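PDB 6QPS: polysaccharide Lyase Family 6 from Bacteroides cellulosilyticus, which probably cleaves mannuronic acid-rich alginate by beta-elimination, as a calcium-binding polysaccharide lyase of family 6 from a human gut bacterium. Local coordinates for residues 153-158 and 214-219; 168-173 and 451-456; 235-240 and 457-462. All blocks are in the same frame, centred on the assembly; numbering follows the deposited sequence.

Overall arrangement
All three contacts involve coils of one right-handed parallel beta-helix, the fold of family 6 lyases. Contact 1 joins two strands on the calcium-bearing face: the side chain of R216 lies about 6 Å from the bound calcium ion and about 4 Å from an acetate ion. Contacts 2 and 3 lie away from that site, where helix 454-465 near the C-terminus packs against the outside of the coils. Their centres are about 9 Å apart, and a probable hydrogen bond of 2.7 Å between Y170 OH and N459 OD1 ties them together. The centre of contact 1 is about 19 Å from that of contact 2 and about 20 Å from that of contact 3; it touches contact 3 where I215 CD1 packs on F236 CZ at 3.8 Å.

Contact 1 of 3, residues 153-158 and 214-219; sequences DEYWVG and IIRIGH
Y155 reaches across to R216 with the end of its ring, and the overlap is small, R216 NH1 meeting OH and the CZ/CE2 end of the ring. R216 NH1 gives a hydrogen bond of 2.9 Å to Y155 OH, fairly straight at 159°. The hydroxyl lies at the guanidinium edge, close to its plane, while the phenol ring is turned 59° from that plane. R216 leaves its backbone with CG anti to N (chi1 -173°), then bends at chi3, which brings NH1 up to the tyrosine hydroxyl. Two waters also bind Y155 OH, each at 2.7 Å. One passes on to H219 NE2 and the other accepts from R216 NH2, so that tyrosine, arginine and histidine share one polar network. Q182 OE1 takes a second bond from R216 NH1, which should help hold the group's rotation. The calcium ligand E213 is a close neighbour of R216, and an acetate bound nearby, probably from the crystallisation liquor, may mark where a substrate carboxylate could sit. In the beta-helix, strand 181-183 runs between strands 155-159 and 215-218 and pairs in parallel with both, so Y155 and R216 meet over Q182 of the intervening coil.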
loop_
_atom_site.group_PDB
_atom_site.type_symbol
_atom_site.label_atom_id
_atom_site.label_comp_id
_atom_site.label_asym_id
_atom_site.label_seq_id
_atom_site.Cartn_x
_atom_site.Cartn_y
_atom_site.Cartn_z
ATOM N N ASP A 153 19.455 4.549 0.829
ATOM C CA ASP A 153 18.056 4.438 1.215
ATOM C C ASP A 153 17.444 5.824 1.234
ATOM O O ASP A 153 17.995 6.743 1.851
ATOM C CB ASP A 153 17.991 3.851 2.628
ATOM C CG ASP A 153 16.837 2.912 2.831
ATOM O OD1 ASP A 153 16.081 2.656 1.873
ATOM O OD2 ASP A 153 16.694 2.420 3.971
ATOM N N GLU A 154 16.304 5.976 0.577
ATOM C CA GLU A 154 15.567 7.232 0.662
ATOM C C GLU A 154 14.079 6.950 0.499
ATOM O O GLU A 154 13.692 6.071 -0.278
ATOM C CB GLU A 154 16.038 8.301 -0.349
ATOM C CG GLU A 154 15.917 7.905 -1.813
ATOM C CD GLU A 154 16.634 8.854 -2.778
ATOM O OE1 GLU A 154 17.218 9.881 -2.340
ATOM O OE2 GLU A 154 16.606 8.560 -3.989
ATOM N N TYR A 155 13.252 7.655 1.270
ATOM C CA TYR A 155 11.811 7.460 1.247
ATOM C C TYR A 155 11.171 8.659 0.564
ATOM O O TYR A 155 11.503 9.807 0.882
ATOM C CB TYR A 155 11.245 7.344 2.676
ATOM C CG TYR A 155 11.558 6.089 3.468
ATOM C CD1 TYR A 155 12.550 5.196 3.093
ATOM C CD2 TYR A 155 10.831 5.806 4.619
ATOM C CE1 TYR A 155 12.805 4.043 3.837
ATOM C CE2 TYR A 155 11.076 4.690 5.360
ATOM C CZ TYR A 155 12.073 3.806 5.000
ATOM O OH TYR A 155 12.338 2.691 5.768
ATOM N N TRP A 156 10.195 8.431 -0.319
ATOM C CA TRP A 156 9.623 9.546 -1.078
ATOM C C TRP A 156 8.685 10.410 -0.229
ATOM O O TRP A 156 8.874 11.627 -0.127
ATOM C CB TRP A 156 8.953 9.046 -2.362
ATOM C CG TRP A 156 9.964 8.789 -3.477
ATOM C CD1 TRP A 156 11.326 8.979 -3.419
ATOM C CD2 TRP A 156 9.685 8.300 -4.795
ATOM N NE1 TRP A 156 11.901 8.611 -4.610
ATOM C CE2 TRP A 156 10.909 8.227 -5.478
ATOM C CE3 TRP A 156 8.520 7.914 -5.460
ATOM C CZ2 TRP A 156 10.996 7.787 -6.794
ATOM C CZ3 TRP A 156 8.609 7.512 -6.785
ATOM C CH2 TRP A 156 9.830 7.447 -7.428
ATOM N N VAL A 157 7.676 9.794 0.387
ATOM C CA VAL A 157 6.661 10.496 1.174
ATOM C C VAL A 157 6.531 9.841 2.549
ATOM O O VAL A 157 6.339 8.624 2.653
ATOM C CB VAL A 157 5.297 10.502 0.457
ATOM C CG1 VAL A 157 4.263 11.273 1.275
ATOM C CG2 VAL A 157 5.417 11.070 -0.933
ATOM N N GLY A 158 6.666 10.652 3.599
ATOM C CA GLY A 158 6.448 10.198 4.958
ATOM C C GLY A 158 5.233 10.859 5.587
ATOM O O GLY A 158 5.220 12.075 5.821
ATOM N N ILE A 214 6.138 -0.605 -1.573
ATOM C CA ILE A 214 5.445 0.604 -2.020
ATOM C C ILE A 214 4.856 1.364 -0.831
ATOM O O ILE A 214 5.114 2.559 -0.659
ATOM C CB ILE A 214 4.362 0.267 -3.061
ATOM C CG1 ILE A 214 4.921 -0.517 -4.257
ATOM C CG2 ILE A 214 3.680 1.548 -3.572
ATOM C CD1 ILE A 214 6.064 0.145 -4.998
ATOM N N ILE A 215 4.044 0.698 -0.000
ATOM C CA ILE A 215 3.481 1.300 1.205
ATOM C C ILE A 215 3.850 0.443 2.411
ATOM O O ILE A 215 3.720 -0.789 2.374
ATOM C CB ILE A 215 1.942 1.417 1.117
ATOM C CG1 ILE A 215 1.473 2.243 -0.076
ATOM C CG2 ILE A 215 1.347 1.989 2.424
ATOM C CD1 ILE A 215 -0.027 2.310 -0.247
ATOM N N ARG A 216 4.239 1.099 3.504
ATOM C CA ARG A 216 4.444 0.451 4.798
ATOM C C ARG A 216 3.659 1.244 5.837
ATOM O O ARG A 216 3.820 2.472 5.938
ATOM C CB ARG A 216 5.923 0.365 5.198
ATOM C CG ARG A 216 6.147 -0.474 6.465
ATOM C CD ARG A 216 7.536 -0.207 7.018
ATOM N NE ARG A 216 8.630 -0.821 6.272
ATOM C CZ ARG A 216 9.815 -0.269 6.067
ATOM N NH1 ARG A 216 10.076 0.969 6.448
ATOM N NH2 ARG A 216 10.757 -0.950 5.441
ATOM N N ILE A 217 2.780 0.576 6.559
ATOM C CA ILE A 217 1.923 1.235 7.547
ATOM C C ILE A 217 2.438 0.883 8.941
ATOM O O ILE A 217 2.103 -0.168 9.499
ATOM C CB ILE A 217 0.441 0.874 7.398
ATOM C CG1 ILE A 217 -0.019 0.951 5.931
ATOM C CG2 ILE A 217 -0.419 1.831 8.299
ATOM C CD1 ILE A 217 -1.494 0.566 5.738
ATOM N N GLY A 218 3.237 1.775 9.535
ATOM C CA GLY A 218 3.903 1.493 10.791
ATOM C C GLY A 218 5.227 0.782 10.618
ATOM O O GLY A 218 5.773 0.690 9.516
ATOM N N HIS A 219 5.739 0.282 11.748
ATOM C CA HIS A 219 6.963 -0.510 11.835
ATOM C C HIS A 219 6.769 -1.608 12.880
ATOM O O HIS A 219 5.856 -1.545 13.708
ATOM C CB HIS A 219 8.160 0.329 12.312
ATOM C CG HIS A 219 8.644 1.369 11.351
ATOM N ND1 HIS A 219 8.067 2.618 11.241
ATOM C CD2 HIS A 219 9.728 1.389 10.534
ATOM C CE1 HIS A 219 8.739 3.338 10.357
ATOM N NE2 HIS A 219 9.756 2.617 9.913
HETATM O O HOH W 1 12.189 3.073 8.469
HETATM O O HOH W 2 13.237 0.386 4.749
#

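Contact 2 of 3, residues 168-173 and 451-456; sequences HCYFAN and TWHKAL
Y170 points its ring out from strand 170-172 at the first turn of helix 454-465, with CG anti to the backbone N (chi1 179°), and is met by H453, A455 and L456. From CB the ring begins at CG, which already lies 4.0 Å from H453 CD2. Along one side, CD1 comes to 3.6 Å from the same H453 CD2, and CE1 meets both CD2 and NE2 of that histidine. H453 CD2 thus rests over a face of the phenol, but the two rings are oblique, their planes 55° apart and centroids 5.0 Å apart. Along the other edge, CD2 touches L456 CB at 3.9 Å, with the leucine methyl CD2 at a similar distance, and CE2 is 3.9 Å from L456 CA; the L456 backbone N lies over the same face as H453. At the far end, CZ and OH meet the methyl of A455, whose CB is 3.7 Å from Y170 OH. The hydroxyl, though buried, is satisfied one turn further along the helix, by a hydrogen bond with N459 OD1. H453 occupies the N-cap position, so the ring packs on the very start of the helix. P450, just before, also touches Y170, and V136 of the adjacent coil supports H453. Here helix 454-465, after the last coils, lies along the outside of the parallel beta-helix fold of this lyase family, and Y170 is an outward-facing strand residue packed on its first turn.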
loop_
_atom_site.group_PDB
_atom_site.type_symbol
_atom_site.label_atom_id
_atom_site.label_comp_id
_atom_site.label_asym_id
_atom_site.label_seq_id
_atom_site.Cartn_x
_atom_site.Cartn_y
_atom_site.Cartn_z
ATOM N N HIS A 168 -5.121 10.954 -5.837
ATOM C CA HIS A 168 -5.046 11.294 -7.260
ATOM C C HIS A 168 -3.621 11.623 -7.701
ATOM O O HIS A 168 -3.412 12.420 -8.617
ATOM C CB HIS A 168 -6.039 12.395 -7.634
ATOM C CG HIS A 168 -7.468 12.012 -7.389
ATOM N ND1 HIS A 168 -8.125 12.302 -6.215
ATOM C CD2 HIS A 168 -8.367 11.356 -8.172
ATOM C CE1 HIS A 168 -9.364 11.841 -6.282
ATOM N NE2 HIS A 168 -9.537 11.262 -7.456
ATOM N N CYS A 169 -2.632 10.948 -7.118
ATOM C CA CYS A 169 -1.223 11.119 -7.470
ATOM C C CYS A 169 -0.721 9.931 -8.288
ATOM O O CYS A 169 -1.360 8.879 -8.358
ATOM C CB CYS A 169 -0.374 11.269 -6.204
ATOM S SG CYS A 169 -0.618 12.814 -5.267
ATOM N N TYR A 170 0.434 10.120 -8.930
ATOM C CA TYR A 170 1.126 9.075 -9.692
ATOM C C TYR A 170 2.547 8.986 -9.164
ATOM O O TYR A 170 3.256 10.003 -9.130
ATOM C CB TYR A 170 1.151 9.448 -11.175
ATOM C CG TYR A 170 1.856 8.493 -12.123
ATOM C CD1 TYR A 170 3.183 8.671 -12.451
ATOM C CD2 TYR A 170 1.183 7.434 -12.703
ATOM C CE1 TYR A 170 3.833 7.818 -13.357
ATOM C CE2 TYR A 170 1.822 6.579 -13.594
ATOM C CZ TYR A 170 3.148 6.777 -13.908
ATOM O OH TYR A 170 3.778 5.904 -14.798
ATOM N N PHE A 171 2.952 7.790 -8.739
ATOM C CA PHE A 171 4.283 7.574 -8.183
ATOM C C PHE A 171 4.911 6.407 -8.925
ATOM O O PHE A 171 4.382 5.292 -8.863
ATOM C CB PHE A 171 4.218 7.202 -6.699
ATOM C CG PHE A 171 3.436 8.158 -5.823
ATOM C CD1 PHE A 171 2.150 7.856 -5.413
ATOM C CD2 PHE A 171 4.006 9.326 -5.368
ATOM C CE1 PHE A 171 1.460 8.709 -4.568
ATOM C CE2 PHE A 171 3.294 10.194 -4.529
ATOM C CZ PHE A 171 2.031 9.862 -4.121
ATOM N N ALA A 172 6.031 6.635 -9.613
ATOM C CA ALA A 172 6.607 5.553 -10.402
ATOM C C ALA A 172 8.117 5.672 -10.563
ATOM O O ALA A 172 8.710 6.746 -10.435
ATOM C CB ALA A 172 5.974 5.477 -11.801
ATOM N N ASN A 173 8.727 4.531 -10.881
ATOM C CA ASN A 173 10.137 4.435 -11.277
ATOM C C ASN A 173 11.107 4.808 -10.160
ATOM O O ASN A 173 12.132 5.456 -10.396
ATOM C CB ASN A 173 10.392 5.214 -12.560
ATOM C CG ASN A 173 9.491 4.726 -13.686
ATOM O OD1 ASN A 173 9.522 3.554 -14.024
ATOM N ND2 ASN A 173 8.629 5.588 -14.195
ATOM N N THR A 451 -4.822 13.523 -14.261
ATOM C CA THR A 451 -5.216 13.431 -15.664
ATOM C C THR A 451 -4.241 14.118 -16.616
ATOM O O THR A 451 -4.238 13.812 -17.822
ATOM C CB THR A 451 -6.592 14.100 -15.844
ATOM O OG1 THR A 451 -6.509 15.486 -15.478
ATOM C CG2 THR A 451 -7.652 13.430 -14.984
ATOM N N TRP A 452 -3.410 15.031 -16.120
ATOM C CA TRP A 452 -2.520 15.792 -16.977
ATOM C C TRP A 452 -1.212 15.080 -17.281
ATOM O O TRP A 452 -0.445 15.567 -18.122
ATOM C CB TRP A 452 -2.221 17.140 -16.336
ATOM C CG TRP A 452 -1.749 17.125 -14.881
ATOM C CD1 TRP A 452 -2.501 17.411 -13.771
ATOM C CD2 TRP A 452 -0.417 16.863 -14.403
ATOM N NE1 TRP A 452 -1.722 17.328 -12.643
ATOM C CE2 TRP A 452 -0.439 17.007 -13.005
ATOM C CE3 TRP A 452 0.789 16.529 -15.020
ATOM C CZ2 TRP A 452 0.697 16.835 -12.222
ATOM C CZ3 TRP A 452 1.910 16.346 -14.244
ATOM C CH2 TRP A 452 1.863 16.511 -12.860
ATOM N N HIS A 453 -0.939 13.951 -16.634
ATOM C CA HIS A 453 0.328 13.248 -16.800
ATOM C C HIS A 453 0.150 12.163 -17.861
ATOM O O HIS A 453 -0.603 11.200 -17.653
ATOM C CB HIS A 453 0.783 12.642 -15.466
ATOM C CG HIS A 453 2.208 12.174 -15.473
ATOM N ND1 HIS A 453 3.256 12.997 -15.819
ATOM C CD2 HIS A 453 2.759 10.975 -15.154
ATOM C CE1 HIS A 453 4.392 12.326 -15.725
ATOM N NE2 HIS A 453 4.117 11.099 -15.325
ATOM N N LYS A 454 0.879 12.283 -18.971
ATOM C CA LYS A 454 0.653 11.354 -20.074
ATOM C C LYS A 454 0.936 9.907 -19.662
ATOM O O LYS A 454 0.227 8.988 -20.085
ATOM C CB LYS A 454 1.471 11.758 -21.300
ATOM C CG LYS A 454 1.203 10.891 -22.512
ATOM C CD LYS A 454 2.021 11.323 -23.732
ATOM C CE LYS A 454 3.483 11.473 -23.397
ATOM N NZ LYS A 454 4.341 10.367 -23.992
ATOM N N ALA A 455 1.961 9.671 -18.847
ATOM C CA ALA A 455 2.265 8.297 -18.469
ATOM C C ALA A 455 1.152 7.682 -17.623
ATOM O O ALA A 455 0.951 6.466 -17.657
ATOM C CB ALA A 455 3.601 8.215 -17.732
ATOM N N LEU A 456 0.437 8.481 -16.821
ATOM C CA LEU A 456 -0.742 7.954 -16.135
ATOM C C LEU A 456 -1.775 7.479 -17.151
ATOM O O LEU A 456 -2.304 6.363 -17.049
ATOM C CB LEU A 456 -1.345 9.034 -15.241
ATOM C CG LEU A 456 -2.655 8.802 -14.476
ATOM C CD1 LEU A 456 -3.903 8.879 -15.350
ATOM C CD2 LEU A 456 -2.610 7.479 -13.705
#

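Contact 3 of 3, residues 235-240 and 457-462; sequences VFFRCS and KENVNH
The F237 ring is covered on both faces: R238 CG lies 4.1 Å above its plane on one, over the centre, and N459 CB lies over the opposite face, making a CH-pi contact 4.3 Å from the centroid. The amide of N459 stacks on the ring with its plane turned by just 22°, and N459 CG comes to 3.7 Å from F237 CE1. H462 takes the edge, its CD2 4.2 Å from F237 CE2. With CG anti to the backbone N (chi1 173°), F237 is directed outward from strand 230-237 of the parallel beta-helix, toward helix 454-465 lying along the coils; N459 and H462, three residues apart, lie on the helix side that faces it. R238 follows the strand and runs extended from CG to NE across the ring, F237 CZ lying 3.5 Å above the guanidinium plane, near its rim. Its NH2 approaches H462 NE2 to 3.3 Å, but the angle is too poor for a hydrogen bond. The arginine's charge is met instead by a salt bridge from NE to E262. N459 OD1 has its own partner in Y170 OH, which probably helps hold the amide in this orientation. F200 of the preceding coil touches F237 and N459, and Y261 of the following one touches H462.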
loop_
_atom_site.group_PDB
_atom_site.type_symbol
_atom_site.label_atom_id
_atom_site.label_comp_id
_atom_site.label_asym_id
_atom_site.label_seq_id
_atom_site.Cartn_x
_atom_site.Cartn_y
_atom_site.Cartn_z
ATOM N N VAL A 235 -4.530 1.993 -7.584
ATOM C CA VAL A 235 -3.961 1.029 -8.531
ATOM C C VAL A 235 -2.480 0.832 -8.227
ATOM O O VAL A 235 -1.749 1.806 -8.009
ATOM C CB VAL A 235 -4.125 1.492 -9.987
ATOM C CG1 VAL A 235 -3.457 0.526 -10.949
ATOM C CG2 VAL A 235 -5.572 1.614 -10.348
ATOM N N PHE A 236 -2.057 -0.435 -8.201
ATOM C CA PHE A 236 -0.652 -0.845 -8.103
ATOM C C PHE A 236 -0.322 -1.567 -9.407
ATOM O O PHE A 236 -0.857 -2.646 -9.679
ATOM C CB PHE A 236 -0.432 -1.731 -6.873
ATOM C CG PHE A 236 -0.765 -1.021 -5.585
ATOM C CD1 PHE A 236 -2.076 -0.945 -5.148
ATOM C CD2 PHE A 236 0.213 -0.395 -4.854
ATOM C CE1 PHE A 236 -2.394 -0.258 -3.989
ATOM C CE2 PHE A 236 -0.108 0.296 -3.688
ATOM C CZ PHE A 236 -1.410 0.374 -3.273
ATOM N N PHE A 237 0.545 -0.976 -10.225
ATOM C CA PHE A 237 0.837 -1.432 -11.597
ATOM C C PHE A 237 2.317 -1.778 -11.706
ATOM O O PHE A 237 3.179 -0.891 -11.627
ATOM C CB PHE A 237 0.458 -0.296 -12.555
ATOM C CG PHE A 237 0.837 -0.495 -14.011
ATOM C CD1 PHE A 237 1.992 0.068 -14.532
ATOM C CD2 PHE A 237 -0.018 -1.166 -14.872
ATOM C CE1 PHE A 237 2.313 -0.064 -15.891
ATOM C CE2 PHE A 237 0.304 -1.312 -16.231
ATOM C CZ PHE A 237 1.457 -0.775 -16.733
ATOM N N ARG A 238 2.614 -3.065 -11.863
ATOM C CA ARG A 238 3.997 -3.513 -12.032
ATOM C C ARG A 238 4.862 -3.081 -10.851
ATOM O O ARG A 238 6.055 -2.776 -11.003
ATOM C CB ARG A 238 4.545 -3.069 -13.394
ATOM C CG ARG A 238 3.735 -3.714 -14.511
ATOM C CD ARG A 238 4.189 -3.263 -15.857
ATOM N NE ARG A 238 3.468 -3.994 -16.897
ATOM C CZ ARG A 238 3.499 -3.699 -18.192
ATOM N NH1 ARG A 238 4.208 -2.657 -18.625
ATOM N NH2 ARG A 238 2.810 -4.456 -19.047
ATOM N N CYS A 239 4.274 -3.147 -9.645
ATOM C CA CYS A 239 5.013 -2.865 -8.411
ATOM C C CYS A 239 5.721 -4.144 -7.982
ATOM O O CYS A 239 5.121 -5.009 -7.332
ATOM C CB CYS A 239 4.085 -2.363 -7.308
ATOM S SG CYS A 239 3.152 -0.852 -7.705
ATOM N N SER A 240 7.000 -4.272 -8.341
ATOM C CA SER A 240 7.699 -5.554 -8.301
ATOM C C SER A 240 9.060 -5.431 -7.639
ATOM O O SER A 240 9.971 -6.204 -7.926
ATOM C CB SER A 240 7.814 -6.142 -9.711
ATOM O OG SER A 240 6.499 -6.285 -10.240
ATOM N N LYS A 457 -2.061 8.308 -18.161
ATOM C CA LYS A 457 -3.073 7.938 -19.141
ATOM C C LYS A 457 -2.650 6.716 -19.932
ATOM O O LYS A 457 -3.474 5.847 -20.233
ATOM C CB LYS A 457 -3.366 9.107 -20.073
ATOM C CG LYS A 457 -4.035 10.277 -19.345
ATOM C CD LYS A 457 -4.398 11.415 -20.286
ATOM C CE LYS A 457 -3.181 12.267 -20.621
ATOM N NZ LYS A 457 -3.489 13.726 -20.586
ATOM N N GLU A 458 -1.365 6.640 -20.288
ATOM C CA GLU A 458 -0.856 5.499 -21.035
ATOM C C GLU A 458 -0.951 4.215 -20.211
ATOM O O GLU A 458 -1.372 3.168 -20.727
ATOM C CB GLU A 458 0.591 5.768 -21.474
ATOM C CG GLU A 458 0.732 6.868 -22.513
ATOM C CD GLU A 458 2.166 7.334 -22.726
ATOM O OE1 GLU A 458 3.078 6.858 -22.019
ATOM O OE2 GLU A 458 2.362 8.202 -23.607
ATOM N N ASN A 459 -0.544 4.267 -18.934
ATOM C CA ASN A 459 -0.579 3.065 -18.094
ATOM C C ASN A 459 -2.021 2.611 -17.829
ATOM O O ASN A 459 -2.305 1.405 -17.770
ATOM C CB ASN A 459 0.088 3.285 -16.720
ATOM C CG ASN A 459 1.603 3.497 -16.762
ATOM O OD1 ASN A 459 2.201 3.889 -15.734
ATOM N ND2 ASN A 459 2.227 3.236 -17.896
ATOM N N VAL A 460 -2.936 3.560 -17.622
ATOM C CA VAL A 460 -4.351 3.224 -17.447
ATOM C C VAL A 460 -4.899 2.593 -18.715
ATOM O O VAL A 460 -5.626 1.592 -18.663
ATOM C CB VAL A 460 -5.157 4.471 -17.033
ATOM C CG1 VAL A 460 -6.670 4.242 -17.239
ATOM C CG2 VAL A 460 -4.845 4.865 -15.578
ATOM N N ASN A 461 -4.543 3.147 -19.879
ATOM C CA ASN A 461 -4.998 2.563 -21.138
ATOM C C ASN A 461 -4.452 1.149 -21.329
ATOM O O ASN A 461 -5.142 0.276 -21.869
ATOM C CB ASN A 461 -4.575 3.431 -22.317
ATOM C CG ASN A 461 -4.997 2.839 -23.640
ATOM O OD1 ASN A 461 -4.168 2.357 -24.423
ATOM N ND2 ASN A 461 -6.289 2.836 -23.887
ATOM N N HIS A 462 -3.219 0.897 -20.863
ATOM C CA HIS A 462 -2.684 -0.458 -20.921
ATOM C C HIS A 462 -3.556 -1.432 -20.131
ATOM O O HIS A 462 -3.927 -2.500 -20.635
ATOM C CB HIS A 462 -1.238 -0.535 -20.429
ATOM C CG HIS A 462 -0.662 -1.902 -20.621
ATOM N ND1 HIS A 462 0.026 -2.268 -21.756
ATOM C CD2 HIS A 462 -0.766 -3.022 -19.868
ATOM C CE1 HIS A 462 0.338 -3.551 -21.684
ATOM N NE2 HIS A 462 -0.109 -4.025 -20.536
#